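Local coordinates for protein yxeP (Bacillus subtilis, PDB 1YSJ) that probably deacetylates N-acetylcysteine to cysteine and acetate with two divalent metal ions, in a pathway that lets the bacterium use S-(2-succino)cysteine as sulfur source, at residues K28-R33 / A135-Q140; N36-L41 / L109-K114; H120-D125 / A156-A161; H124-A129 / E382-V387; G369-E372 / P376-T379. The protein carries 1 engineered substitution. All coordinates share one frame; numbering follows the deposited sequence.

Contact 1 of 5, residues K28-R33 / A135-Q140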
# COMPACT_ATOMS: atom_id res chain seq x y z
N LYS A 28 -55.91 8.79 -11.64
CA LYS A 28 -55.09 7.95 -12.52
C LYS A 28 -54.27 8.78 -13.50
O LYS A 28 -53.14 8.42 -13.83
CB LYS A 28 -55.96 6.93 -13.25
CG LYS A 28 -55.19 5.71 -13.76
CD LYS A 28 -56.13 4.62 -14.27
CE LYS A 28 -56.86 3.92 -13.13
NZ LYS A 28 -57.85 2.92 -13.64
N ALA A 29 -54.85 9.90 -13.95
CA ALA A 29 -54.17 10.81 -14.87
C ALA A 29 -52.96 11.48 -14.21
O ALA A 29 -51.91 11.63 -14.84
CB ALA A 29 -55.15 11.86 -15.40
N PHE A 30 -53.12 11.89 -12.95
CA PHE A 30 -52.04 12.51 -12.19
C PHE A 30 -50.94 11.51 -11.84
O PHE A 30 -49.76 11.85 -11.87
CB PHE A 30 -52.56 13.20 -10.93
CG PHE A 30 -51.50 13.91 -10.13
CD1 PHE A 30 -50.96 15.11 -10.58
CD2 PHE A 30 -51.04 13.37 -8.93
CE1 PHE A 30 -49.96 15.77 -9.84
CE2 PHE A 30 -50.04 14.02 -8.19
CZ PHE A 30 -49.51 15.22 -8.65
N HIS A 31 -51.34 10.28 -11.51
CA HIS A 31 -50.38 9.23 -11.16
C HIS A 31 -49.51 8.82 -12.35
O HIS A 31 -48.28 8.76 -12.23
CB HIS A 31 -51.09 8.01 -10.55
CG HIS A 31 -50.16 6.94 -10.06
ND1 HIS A 31 -48.95 7.23 -9.44
CD2 HIS A 31 -50.26 5.59 -10.08
CE1 HIS A 31 -48.35 6.10 -9.12
NE2 HIS A 31 -49.12 5.09 -9.49
N THR A 32 -50.14 8.57 -13.50
CA THR A 32 -49.45 8.28 -14.76
C THR A 32 -48.46 9.40 -15.13
O THR A 32 -47.37 9.14 -15.63
CB THR A 32 -50.46 8.05 -15.91
OG1 THR A 32 -51.28 6.92 -15.61
CG2 THR A 32 -49.75 7.80 -17.24
N ARG A 33 -48.86 10.63 -14.85
CA ARG A 33 -48.02 11.81 -15.06
C ARG A 33 -46.77 11.78 -14.16
O ARG A 33 -45.70 12.23 -14.57
CB ARG A 33 -48.83 13.08 -14.82
CG ARG A 33 -48.11 14.37 -15.17
CD ARG A 33 -48.98 15.57 -14.86
NE ARG A 33 -48.36 16.80 -15.34
CZ ARG A 33 -48.94 18.00 -15.32
NH1 ARG A 33 -50.17 18.14 -14.84
NH2 ARG A 33 -48.29 19.05 -15.79
N ALA A 135 -45.38 19.62 -5.42
CA ALA A 135 -45.50 20.99 -5.90
C ALA A 135 -46.79 21.19 -6.69
O ALA A 135 -47.49 22.19 -6.51
CB ALA A 135 -44.28 21.38 -6.72
N MSE A 136 -47.12 20.22 -7.54
CA MSE A 136 -48.35 20.27 -8.34
C MSE A 136 -49.62 20.22 -7.50
O MSE A 136 -50.57 20.95 -7.78
CB MSE A 136 -48.35 19.15 -9.39
CG MSE A 136 -47.36 19.40 -10.52
SE MSE A 136 -47.24 17.95 -11.81
CE MSE A 136 -45.86 18.70 -12.98
N LEU A 137 -49.62 19.39 -6.46
CA LEU A 137 -50.75 19.29 -5.54
C LEU A 137 -50.90 20.56 -4.70
O LEU A 137 -52.02 21.01 -4.44
CB LEU A 137 -50.61 18.08 -4.60
CG LEU A 137 -50.60 16.65 -5.15
CD1 LEU A 137 -50.29 15.69 -4.02
CD2 LEU A 137 -51.91 16.27 -5.83
N LEU A 138 -49.78 21.12 -4.27
CA LEU A 138 -49.79 22.31 -3.42
C LEU A 138 -50.13 23.56 -4.22
O LEU A 138 -50.66 24.52 -3.68
CB LEU A 138 -48.46 22.48 -2.69
CG LEU A 138 -48.23 21.59 -1.46
CD1 LEU A 138 -46.81 21.77 -0.92
CD2 LEU A 138 -49.26 21.87 -0.38
N ASN A 139 -49.82 23.51 -5.52
CA ASN A 139 -50.18 24.57 -6.47
C ASN A 139 -51.70 24.81 -6.54
O ASN A 139 -52.14 25.92 -6.86
CB ASN A 139 -49.63 24.22 -7.86
CG ASN A 139 -49.86 25.32 -8.88
OD1 ASN A 139 -49.56 26.49 -8.63
ND2 ASN A 139 -50.39 24.95 -10.04
N GLN A 140 -52.48 23.77 -6.24
CA GLN A 140 -53.94 23.87 -6.25
C GLN A 140 -54.50 24.00 -4.83
O GLN A 140 -55.71 23.88 -4.63
CB GLN A 140 -54.57 22.66 -6.95
CG GLN A 140 -53.99 22.31 -8.32
CD GLN A 140 -54.24 23.37 -9.40
OE1 GLN A 140 -53.34 23.70 -10.17
NE2 GLN A 140 -55.46 23.89 -9.46
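Apolar packing centres on the ring of Phe30, which helix 28-43 directs at Met136 and Leu137 of helix 124-139. At the ring edge, near its plane, Phe30 CE1 meets Met136 CB at 3.8 Å. Leu137 comes in obliquely with one methyl: its CD2 lies 4.2 Å from the centroid of the Phe30 ring, 30° off the normal, an off-centre CH-pi contact. With CG opposite the backbone nitrogen (chi1 -178°), the Phe30 ring swings outward across the gap between the helices. An alanine here is likely to open a hole beside Leu137 CD2 and Met136 CB and leave both with little to pack on. The Met-aromatic contact is oblique: Met136 is a selenomethionine, and its SE is 5.3 Å from the Phe30 centroid. The same chain, extended beyond CG, also serves a charged group, for SE stands 3.8 Å above the guanidinium plane of Arg33, over its centre, and CE is 3.7 Å from Arg33 NH2. A salt bridge to Glu65 holds that guanidinium. The two short axes run 144° apart, a roughly antiparallel helix pair in the alpha/beta domain of this M20 peptidase, with helix 124-139 packed on strand 148-154 of the mixed sheet.

Contact 2 of 5, residues N36-L41 / L109-K114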
# COMPACT_ATOMS: atom_id res chain seq x y z
N ASN A 36 -44.57 8.72 -15.58
CA ASN A 36 -43.88 9.14 -16.80
C ASN A 36 -42.69 10.06 -16.57
O ASN A 36 -41.70 9.97 -17.29
CB ASN A 36 -44.87 9.73 -17.81
CG ASN A 36 -45.65 8.66 -18.56
OD1 ASN A 36 -46.69 8.94 -19.17
ND2 ASN A 36 -45.16 7.42 -18.52
N MSE A 37 -42.79 10.94 -15.58
CA MSE A 37 -41.67 11.81 -15.21
C MSE A 37 -40.53 11.01 -14.57
O MSE A 37 -39.37 11.20 -14.91
CB MSE A 37 -42.12 12.94 -14.29
CG MSE A 37 -42.91 14.03 -15.00
SE MSE A 37 -43.29 15.56 -13.85
CE MSE A 37 -44.49 14.71 -12.57
N ARG A 38 -40.89 10.12 -13.64
CA ARG A 38 -39.93 9.21 -13.01
C ARG A 38 -39.15 8.42 -14.06
O ARG A 38 -37.92 8.30 -13.98
CB ARG A 38 -40.64 8.25 -12.05
CG ARG A 38 -39.71 7.32 -11.27
CD ARG A 38 -39.48 5.99 -11.98
NE ARG A 38 -38.39 5.21 -11.38
CZ ARG A 38 -38.37 3.89 -11.28
NH1 ARG A 38 -37.34 3.28 -10.70
NH2 ARG A 38 -39.38 3.16 -11.73
N ARG A 39 -39.87 7.88 -15.04
CA ARG A 39 -39.27 7.00 -16.04
C ARG A 39 -38.43 7.74 -17.07
O ARG A 39 -37.42 7.21 -17.54
CB ARG A 39 -40.34 6.18 -16.73
CG ARG A 39 -41.00 5.18 -15.82
CD ARG A 39 -41.99 4.36 -16.58
NE ARG A 39 -42.69 3.43 -15.70
CZ ARG A 39 -43.45 2.43 -16.13
NH1 ARG A 39 -43.59 2.21 -17.43
NH2 ARG A 39 -44.05 1.64 -15.25
N ASP A 40 -38.84 8.96 -17.41
CA ASP A 40 -38.05 9.82 -18.29
C ASP A 40 -36.68 10.13 -17.68
O ASP A 40 -35.67 10.11 -18.39
CB ASP A 40 -38.79 11.12 -18.60
CG ASP A 40 -38.00 12.06 -19.50
OD1 ASP A 40 -37.20 11.57 -20.33
OD2 ASP A 40 -38.17 13.28 -19.37
N LEU A 41 -36.65 10.40 -16.38
CA LEU A 41 -35.41 10.64 -15.66
C LEU A 41 -34.56 9.38 -15.51
O LEU A 41 -33.35 9.41 -15.73
CB LEU A 41 -35.69 11.26 -14.29
CG LEU A 41 -36.49 12.57 -14.25
CD1 LEU A 41 -36.62 13.02 -12.82
CD2 LEU A 41 -35.89 13.68 -15.12
N LEU A 109 -35.45 -3.42 -17.43
CA LEU A 109 -36.75 -2.73 -17.46
C LEU A 109 -36.90 -2.02 -18.81
O LEU A 109 -35.90 -1.67 -19.44
CB LEU A 109 -36.84 -1.71 -16.33
CG LEU A 109 -37.03 -2.22 -14.90
CD1 LEU A 109 -36.69 -1.13 -13.88
CD2 LEU A 109 -38.45 -2.76 -14.67
N PRO A 110 -38.16 -1.80 -19.26
CA PRO A 110 -38.37 -1.17 -20.57
C PRO A 110 -37.86 0.27 -20.59
O PRO A 110 -37.55 0.79 -21.66
CB PRO A 110 -39.90 -1.20 -20.73
CG PRO A 110 -40.38 -2.21 -19.75
CD PRO A 110 -39.44 -2.11 -18.60
N PHE A 111 -37.79 0.89 -19.42
CA PHE A 111 -37.37 2.28 -19.27
C PHE A 111 -36.00 2.40 -18.60
O PHE A 111 -35.68 3.43 -18.00
CB PHE A 111 -38.43 3.06 -18.47
CG PHE A 111 -38.77 2.45 -17.14
CD1 PHE A 111 -38.06 2.80 -16.00
CD2 PHE A 111 -39.79 1.51 -17.03
CE1 PHE A 111 -38.36 2.23 -14.76
CE2 PHE A 111 -40.11 0.94 -15.80
CZ PHE A 111 -39.39 1.31 -14.66
N ALA A 112 -35.20 1.34 -18.71
CA ALA A 112 -33.85 1.32 -18.15
C ALA A 112 -32.97 2.37 -18.81
O ALA A 112 -33.20 2.75 -19.97
CB ALA A 112 -33.23 -0.06 -18.30
N SER A 113 -31.97 2.84 -18.08
CA SER A 113 -31.03 3.84 -18.59
C SER A 113 -30.62 3.53 -20.03
O SER A 113 -30.20 2.41 -20.35
CB SER A 113 -29.78 3.90 -17.71
OG SER A 113 -28.77 4.68 -18.32
N LYS A 114 -30.76 4.54 -20.88
CA LYS A 114 -30.28 4.47 -22.26
C LYS A 114 -28.83 4.96 -22.34
O LYS A 114 -28.23 4.96 -23.41
CB LYS A 114 -31.20 5.27 -23.19
CG LYS A 114 -32.57 4.63 -23.36
CD LYS A 114 -33.43 5.35 -24.39
CE LYS A 114 -34.28 4.36 -25.20
NZ LYS A 114 -35.29 3.62 -24.38
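NH2 of Arg38, salt-bridged to Glu382 OE2, also lies against Phe111, 3.3 Å from its CE1. That carbon sits over one face of the Arg38 guanidinium, whose plane is turned 60° from the ring, while Arg38 NE makes a second salt bridge to Asp125 OD2. A bend at chi2 (-92°) carries the buried arginine from helix 28-43 to the ring. Arg39 uses its whole length instead. Its extended chain runs over one face of Phe111, with CG 3.8 Å from the ring centroid in a CH-pi contact. Farther out its guanidinium lies nearly flush with the ring, the planes only 16° apart, and Phe111 CE2 stands 3.6 Å from its plane, over its centre. Arg39 NH2 is bound to Glu382 OE1, so one carboxylate holds both arginines by its two oxygens. On the opposite face of the ring lies Leu109 CB, 4.2 Å above it. Leu109 begins the type I turn that presents Phe111, closed by Ala112 N to Leu109 O (3.2 Å). A serine in place of Phe111 would probably leave the flat side of Arg39 and one face of the Arg38 guanidinium without the ring they pack on. Arg38 pairs with Asp125, the neighbour of the nickel ligand His124, whose side chain is about 9 Å from its own; this arginine-aromatic packing thus joins helix 28-43 to a loop near the dinuclear M20 site.

Contact 3 of 5, residues H120-D125 / A156-A161. With NI (nickel (II) ion), chain C; NI (nickel (II) ion), chain D.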
# COMPACT_ATOMS: atom_id res chain seq x y z
N HIS A 120 -29.79 5.53 -12.30
CA HIS A 120 -30.44 5.98 -11.08
C HIS A 120 -30.63 4.81 -10.12
O HIS A 120 -31.75 4.34 -9.91
CB HIS A 120 -31.78 6.65 -11.41
CG HIS A 120 -31.68 8.13 -11.65
ND1 HIS A 120 -31.31 9.01 -10.65
CD2 HIS A 120 -31.90 8.87 -12.75
CE1 HIS A 120 -31.30 10.24 -11.14
NE2 HIS A 120 -31.65 10.18 -12.42
N ALA A 121 -29.52 4.35 -9.54
CA ALA A 121 -29.52 3.17 -8.67
C ALA A 121 -29.80 3.50 -7.20
O ALA A 121 -29.67 2.65 -6.32
CB ALA A 121 -28.18 2.42 -8.80
N CYS A 122 -30.18 4.75 -6.94
CA CYS A 122 -30.49 5.19 -5.58
C CYS A 122 -31.89 5.80 -5.48
O CYS A 122 -32.27 6.31 -4.43
CB CYS A 122 -29.42 6.16 -5.09
SG CYS A 122 -29.18 6.18 -3.29
N GLY A 123 -32.65 5.74 -6.57
CA GLY A 123 -34.05 6.20 -6.59
C GLY A 123 -34.27 7.71 -6.60
O GLY A 123 -35.35 8.18 -6.26
N HIS A 124 -33.25 8.47 -7.00
CA HIS A 124 -33.34 9.93 -7.02
C HIS A 124 -34.30 10.44 -8.09
O HIS A 124 -34.86 11.54 -7.98
CB HIS A 124 -31.95 10.55 -7.20
CG HIS A 124 -31.03 10.31 -6.04
ND1 HIS A 124 -29.83 10.97 -5.90
CD2 HIS A 124 -31.13 9.48 -4.97
CE1 HIS A 124 -29.23 10.55 -4.80
NE2 HIS A 124 -30.00 9.65 -4.22
N ASP A 125 -34.48 9.63 -9.14
CA ASP A 125 -35.52 9.87 -10.12
C ASP A 125 -36.90 9.85 -9.44
O ASP A 125 -37.71 10.75 -9.64
CB ASP A 125 -35.44 8.84 -11.27
CG ASP A 125 -35.43 7.39 -10.79
OD1 ASP A 125 -34.96 7.12 -9.66
OD2 ASP A 125 -35.87 6.51 -11.55
N ALA A 156 -25.82 16.68 -7.20
CA ALA A 156 -24.59 16.21 -6.55
C ALA A 156 -24.73 15.73 -5.09
O ALA A 156 -23.87 16.03 -4.25
CB ALA A 156 -23.50 17.28 -6.67
N GLU A 157 -25.80 14.99 -4.79
CA GLU A 157 -25.93 14.37 -3.47
C GLU A 157 -24.90 13.24 -3.32
O GLU A 157 -24.29 13.08 -2.26
CB GLU A 157 -27.34 13.82 -3.26
CG GLU A 157 -27.64 13.31 -1.84
CD GLU A 157 -27.09 11.91 -1.56
OE1 GLU A 157 -27.07 11.06 -2.47
OE2 GLU A 157 -26.68 11.66 -0.40
N GLU A 158 -24.70 12.49 -4.40
CA GLU A 158 -23.85 11.31 -4.36
C GLU A 158 -22.38 11.61 -4.05
O GLU A 158 -21.66 10.74 -3.58
CB GLU A 158 -23.98 10.49 -5.65
CG GLU A 158 -25.40 9.96 -5.91
CD GLU A 158 -25.84 8.88 -4.93
OE1 GLU A 158 -25.05 8.44 -4.07
OE2 GLU A 158 -27.01 8.45 -5.02
N ILE A 159 -21.95 12.84 -4.31
CA ILE A 159 -20.58 13.24 -3.99
C ILE A 159 -20.54 14.23 -2.83
O ILE A 159 -19.50 14.82 -2.54
CB ILE A 159 -19.81 13.77 -5.22
CG1 ILE A 159 -20.56 14.95 -5.87
CG2 ILE A 159 -19.57 12.63 -6.22
CD1 ILE A 159 -19.71 15.80 -6.79
N ALA A 160 -21.69 14.39 -2.17
CA ALA A 160 -21.85 15.24 -0.98
C ALA A 160 -21.43 16.69 -1.21
O ALA A 160 -20.85 17.32 -0.31
CB ALA A 160 -21.11 14.62 0.22
N ALA A 161 -21.73 17.21 -2.39
CA ALA A 161 -21.27 18.54 -2.77
C ALA A 161 -22.41 19.52 -3.09
O ALA A 161 -22.22 20.74 -3.02
CB ALA A 161 -20.31 18.44 -3.94
NI NI C . -29.65 8.56 -2.52
NI NI D . -26.75 7.01 -3.12
O HOH W 1 -27.97 8.60 -1.67
O HOH W 2 -29.78 10.61 -1.55
O HOH W 3 -26.33 6.61 -0.85
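Glu157 comes first, reaching toward His124 and the metals: CG is anti to the backbone N (chi1 -172°) and the chain bends at chi2. Its OE1 lies at the edge of the His124 ring, in plane, 3.2 Å from CE1. The same OE1 accepts a hydrogen bond of 2.7 Å from water 1, which bridges the two nickel ions; Glu157 thus probably helps to orient that water without touching a metal. Glu158 follows and is a metal ligand: OE1 and OE2 both bind the nickel of chain D, each at 2.4 Å. Its carboxylate is turned almost parallel to the His124 ring, the planes 11° apart, and OE2 comes 3.3 Å from Cys122 CB. The backbone here forms a type I turn from Glu157 to Ala160, with Ala160 N bonding Glu157 O. Facing the glutamates, Cys122 SG spans the metal pair, 2.5 Å from the chain C nickel and 2.6 Å from the chain D nickel. His124 NE2 binds the former at 2.0 Å. Asp99 links the two segments, accepting from His124 ND1 and from Glu158 N. His182 completes the protein ligands of the chain C ion and His374 those of the chain D ion. Such a dinuclear centre, bridged by a cysteine sulfur and a water, is the active site of this M20 hydrolase.

Contact 4 of 5, residues H124-A129 / E382-V387. With NI (nickel (II) ion), chain C.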
# COMPACT_ATOMS: atom_id res chain seq x y z
N HIS A 124 -33.25 8.47 -7.00
CA HIS A 124 -33.34 9.93 -7.02
C HIS A 124 -34.30 10.44 -8.09
O HIS A 124 -34.86 11.54 -7.98
CB HIS A 124 -31.95 10.55 -7.20
CG HIS A 124 -31.03 10.31 -6.04
ND1 HIS A 124 -29.83 10.97 -5.90
CD2 HIS A 124 -31.13 9.48 -4.97
CE1 HIS A 124 -29.23 10.55 -4.80
NE2 HIS A 124 -30.00 9.65 -4.22
N ASP A 125 -34.48 9.63 -9.14
CA ASP A 125 -35.52 9.87 -10.12
C ASP A 125 -36.90 9.85 -9.44
O ASP A 125 -37.71 10.75 -9.64
CB ASP A 125 -35.44 8.84 -11.27
CG ASP A 125 -35.43 7.39 -10.79
OD1 ASP A 125 -34.96 7.12 -9.66
OD2 ASP A 125 -35.87 6.51 -11.55
N PHE A 126 -37.13 8.83 -8.60
CA PHE A 126 -38.31 8.74 -7.75
C PHE A 126 -38.49 9.94 -6.81
O PHE A 126 -39.58 10.50 -6.74
CB PHE A 126 -38.32 7.43 -6.96
CG PHE A 126 -39.28 7.41 -5.79
CD1 PHE A 126 -40.65 7.27 -6.00
CD2 PHE A 126 -38.81 7.54 -4.49
CE1 PHE A 126 -41.54 7.26 -4.93
CE2 PHE A 126 -39.69 7.52 -3.40
CZ PHE A 126 -41.06 7.38 -3.63
N HIS A 127 -37.43 10.33 -6.10
CA HIS A 127 -37.49 11.48 -5.19
C HIS A 127 -37.93 12.74 -5.94
O HIS A 127 -38.81 13.46 -5.47
CB HIS A 127 -36.16 11.75 -4.49
CG HIS A 127 -35.65 10.60 -3.67
ND1 HIS A 127 -34.31 10.41 -3.41
CD2 HIS A 127 -36.30 9.58 -3.07
CE1 HIS A 127 -34.16 9.32 -2.68
NE2 HIS A 127 -35.35 8.80 -2.46
N THR A 128 -37.30 12.97 -7.09
CA THR A 128 -37.57 14.13 -7.93
C THR A 128 -39.02 14.17 -8.42
O THR A 128 -39.71 15.16 -8.20
CB THR A 128 -36.58 14.20 -9.14
OG1 THR A 128 -35.25 14.40 -8.64
CG2 THR A 128 -36.95 15.32 -10.10
N ALA A 129 -39.47 13.09 -9.05
CA ALA A 129 -40.85 13.00 -9.55
C ALA A 129 -41.90 13.18 -8.44
O ALA A 129 -42.90 13.87 -8.65
CB ALA A 129 -41.07 11.70 -10.30
N GLU A 382 -43.59 1.85 -8.00
CA GLU A 382 -44.00 3.20 -8.40
C GLU A 382 -45.30 3.68 -7.75
O GLU A 382 -45.67 4.85 -7.89
CB GLU A 382 -44.07 3.32 -9.92
CG GLU A 382 -42.69 3.34 -10.60
CD GLU A 382 -42.75 3.02 -12.09
OE1 GLU A 382 -43.62 2.23 -12.51
OE2 GLU A 382 -41.90 3.55 -12.84
N GLU A 383 -45.98 2.79 -7.03
CA GLU A 383 -47.16 3.18 -6.24
C GLU A 383 -46.79 4.16 -5.13
O GLU A 383 -47.63 4.94 -4.67
CB GLU A 383 -47.86 1.95 -5.66
CG GLU A 383 -48.41 0.96 -6.70
CD GLU A 383 -49.73 1.38 -7.33
OE1 GLU A 383 -50.08 2.58 -7.30
OE2 GLU A 383 -50.43 0.50 -7.88
N ALA A 384 -45.53 4.13 -4.70
CA ALA A 384 -45.00 5.05 -3.68
C ALA A 384 -44.98 6.51 -4.15
O ALA A 384 -44.85 7.42 -3.33
CB ALA A 384 -43.62 4.61 -3.24
N LEU A 385 -45.10 6.72 -5.46
CA LEU A 385 -45.15 8.06 -6.04
C LEU A 385 -46.38 8.84 -5.59
O LEU A 385 -46.30 10.04 -5.36
CB LEU A 385 -45.09 7.99 -7.57
CG LEU A 385 -43.72 7.77 -8.21
CD1 LEU A 385 -43.87 7.27 -9.64
CD2 LEU A 385 -42.89 9.06 -8.16
N THR A 386 -47.50 8.15 -5.49
CA THR A 386 -48.71 8.72 -4.91
C THR A 386 -48.47 9.02 -3.42
O THR A 386 -48.68 10.15 -2.97
CB THR A 386 -49.92 7.78 -5.10
OG1 THR A 386 -50.10 7.53 -6.50
CG2 THR A 386 -51.20 8.39 -4.53
N VAL A 387 -48.01 8.01 -2.69
CA VAL A 387 -47.74 8.12 -1.26
C VAL A 387 -46.89 9.35 -0.93
O VAL A 387 -47.29 10.19 -0.13
CB VAL A 387 -47.05 6.85 -0.68
CG1 VAL A 387 -46.84 6.98 0.83
CG2 VAL A 387 -47.88 5.59 -0.99
NI NI C . -29.65 8.56 -2.52
O HOH W 1 -27.97 8.60 -1.67
O HOH W 2 -29.78 10.61 -1.55
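The Phe126 ring meets helix 384-402 at its edge: Ala384 C and Leu385 N lie in its plane, CE1 being 3.6 Å from Ala384 C. The methyl of Ala384 is at this end too, 3.8 Å from Phe126 CE1. Leu385 comes at the ring obliquely, its CD2 3.6 Å from Phe126 CD1, and the two side chains lie alongside, running opposite ways. Because Leu385 CG stands anti to its carbonyl carbon (chi1 -80°), CD2 reaches on to Ala129 CB, 3.9 Å away and one helical turn beyond Phe126. Helix 124-139 and the start of helix 384-402 thus pack over the mixed sheet of the alpha/beta domain, where Phe126 also touches Met181 of strand 175-184 and Met365 of strand 360-366. The same helix 124-139 begins at the nickel ligand His124. There His124 O takes two bonds from opposite faces of its plane, from Thr128 N and from Thr128 OG1, the latter at 3.0 Å. Asp125 OD2 and Glu382 OE2 are 6.8 Å apart, like charges with the Arg38 guanidinium between them, which probably eases their repulsion.

Contact 5 of 5, residues G369-E372 / P376-T379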
# COMPACT_ATOMS: atom_id res chain seq x y z
N GLY A 369 -38.78 -2.44 -2.44
CA GLY A 369 -37.74 -2.78 -3.41
C GLY A 369 -37.23 -4.20 -3.29
O GLY A 369 -37.73 -4.98 -2.47
N THR A 370 -36.23 -4.54 -4.10
CA THR A 370 -35.67 -5.90 -4.15
C THR A 370 -34.19 -5.91 -3.77
O THR A 370 -33.69 -6.88 -3.20
CB THR A 370 -35.80 -6.53 -5.55
OG1 THR A 370 -35.25 -5.63 -6.53
CG2 THR A 370 -37.26 -6.82 -5.88
N GLU A 371 -33.50 -4.83 -4.11
CA GLU A 371 -32.08 -4.68 -3.81
C GLU A 371 -31.84 -3.40 -3.00
O GLU A 371 -32.69 -2.51 -2.95
CB GLU A 371 -31.25 -4.64 -5.09
CG GLU A 371 -31.49 -5.80 -6.07
CD GLU A 371 -30.91 -7.14 -5.61
OE1 GLU A 371 -31.32 -8.18 -6.16
OE2 GLU A 371 -30.03 -7.15 -4.71
N GLU A 372 -30.68 -3.33 -2.35
CA GLU A 372 -30.31 -2.14 -1.59
C GLU A 372 -29.78 -1.04 -2.51
O GLU A 372 -29.50 -1.28 -3.69
CB GLU A 372 -29.31 -2.50 -0.48
CG GLU A 372 -28.03 -3.17 -0.95
CD GLU A 372 -27.18 -3.68 0.22
OE1 GLU A 372 -27.75 -4.25 1.17
OE2 GLU A 372 -25.95 -3.50 0.17
N PRO A 376 -26.88 -2.67 -9.10
CA PRO A 376 -27.26 -2.64 -10.53
C PRO A 376 -28.72 -3.04 -10.81
O PRO A 376 -29.30 -2.58 -11.80
CB PRO A 376 -26.31 -3.66 -11.17
CG PRO A 376 -25.12 -3.67 -10.28
CD PRO A 376 -25.64 -3.45 -8.88
N ALA A 377 -29.30 -3.89 -9.97
CA ALA A 377 -30.67 -4.38 -10.15
C ALA A 377 -31.67 -3.66 -9.24
O ALA A 377 -32.82 -4.10 -9.11
CB ALA A 377 -30.74 -5.89 -9.94
N PHE A 378 -31.23 -2.56 -8.62
CA PHE A 378 -32.06 -1.74 -7.74
C PHE A 378 -33.41 -1.38 -8.37
O PHE A 378 -33.47 -0.96 -9.53
CB PHE A 378 -31.29 -0.48 -7.34
CG PHE A 378 -32.13 0.56 -6.64
CD1 PHE A 378 -32.24 0.57 -5.26
CD2 PHE A 378 -32.79 1.55 -7.38
CE1 PHE A 378 -33.01 1.54 -4.61
CE2 PHE A 378 -33.56 2.53 -6.74
CZ PHE A 378 -33.67 2.52 -5.35
N THR A 379 -34.48 -1.56 -7.60
CA THR A 379 -35.85 -1.29 -8.05
C THR A 379 -36.66 -0.53 -6.99
O THR A 379 -36.25 -0.41 -5.84
CB THR A 379 -36.63 -2.59 -8.34
OG1 THR A 379 -36.55 -3.47 -7.21
CG2 THR A 379 -36.09 -3.30 -9.59
O HOH W 4 -34.57 -2.22 -4.65
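One direct hydrogen bond joins the two segments: Thr370 OG1 and Thr379 OG1 are 2.6 Å apart, a short contact between hydroxyls. Both threonines carry OG1 between the backbone N and the carbonyl carbon (chi1 53° in each), which turns the hydroxyls to one another across the loop. Water 4 adds an indirect link between the backbones. It accepts from Glu371 N at 2.9 Å and from Thr379 N at 3.0 Å, bridging the two segments where no direct backbone bond forms. Van der Waals contacts add to these. Glu371 lays its aliphatic part on Ala377, CG meeting the methyl CB at 3.9 Å and Ala377 O at 3.7 Å, before the chain bends at chi2 and takes the carboxylate elsewhere. The ring of Phe378 is approached at its edge, near its plane, by Glu372 O, 3.7 Å from CD1; Glu371 O comes to the same CD1 obliquely. Gly369 passes close to the other segment, its CA 3.7 Å from Thr379 O, and a CB there would stand only 3.0 Å from that oxygen, so the tight approach suits a glycine. Between the two segments the chain turns through His374, a nickel ligand, and Phe378 packs on Ala121 and Gly123 beside the metal-binding Cys122. The whole loop connects strand 360-366, inside the mixed sheet, to helix 384-402, and is tied to neighbouring loops by backbone bonds from Gly369 to Pro185 and from Pro376 to Gln106.

How the contacts relate
All five contacts belong to the alpha/beta domain built on the mixed sheet. Helix 28-43 serves contacts 1 and 2, whose centres are 19 Å apart; helix 124-139 serves contacts 1, 3 and 4. The centre of contact 4 lies 12 Å from those of contacts 1 and 2, meeting the former where His31 packs near Thr386 and the latter through Glu382 and the arginines; with contact 3 it shares His124 and Asp125. Along the chain contacts 1 and 4 cross, their segments alternating, while contact 2 falls within the span of contact 1 and contact 5 within that of contact 4. Contacts 3, 4 and 5 lie at or near the nickel site; contact 1 packs the far end of helix 124-139.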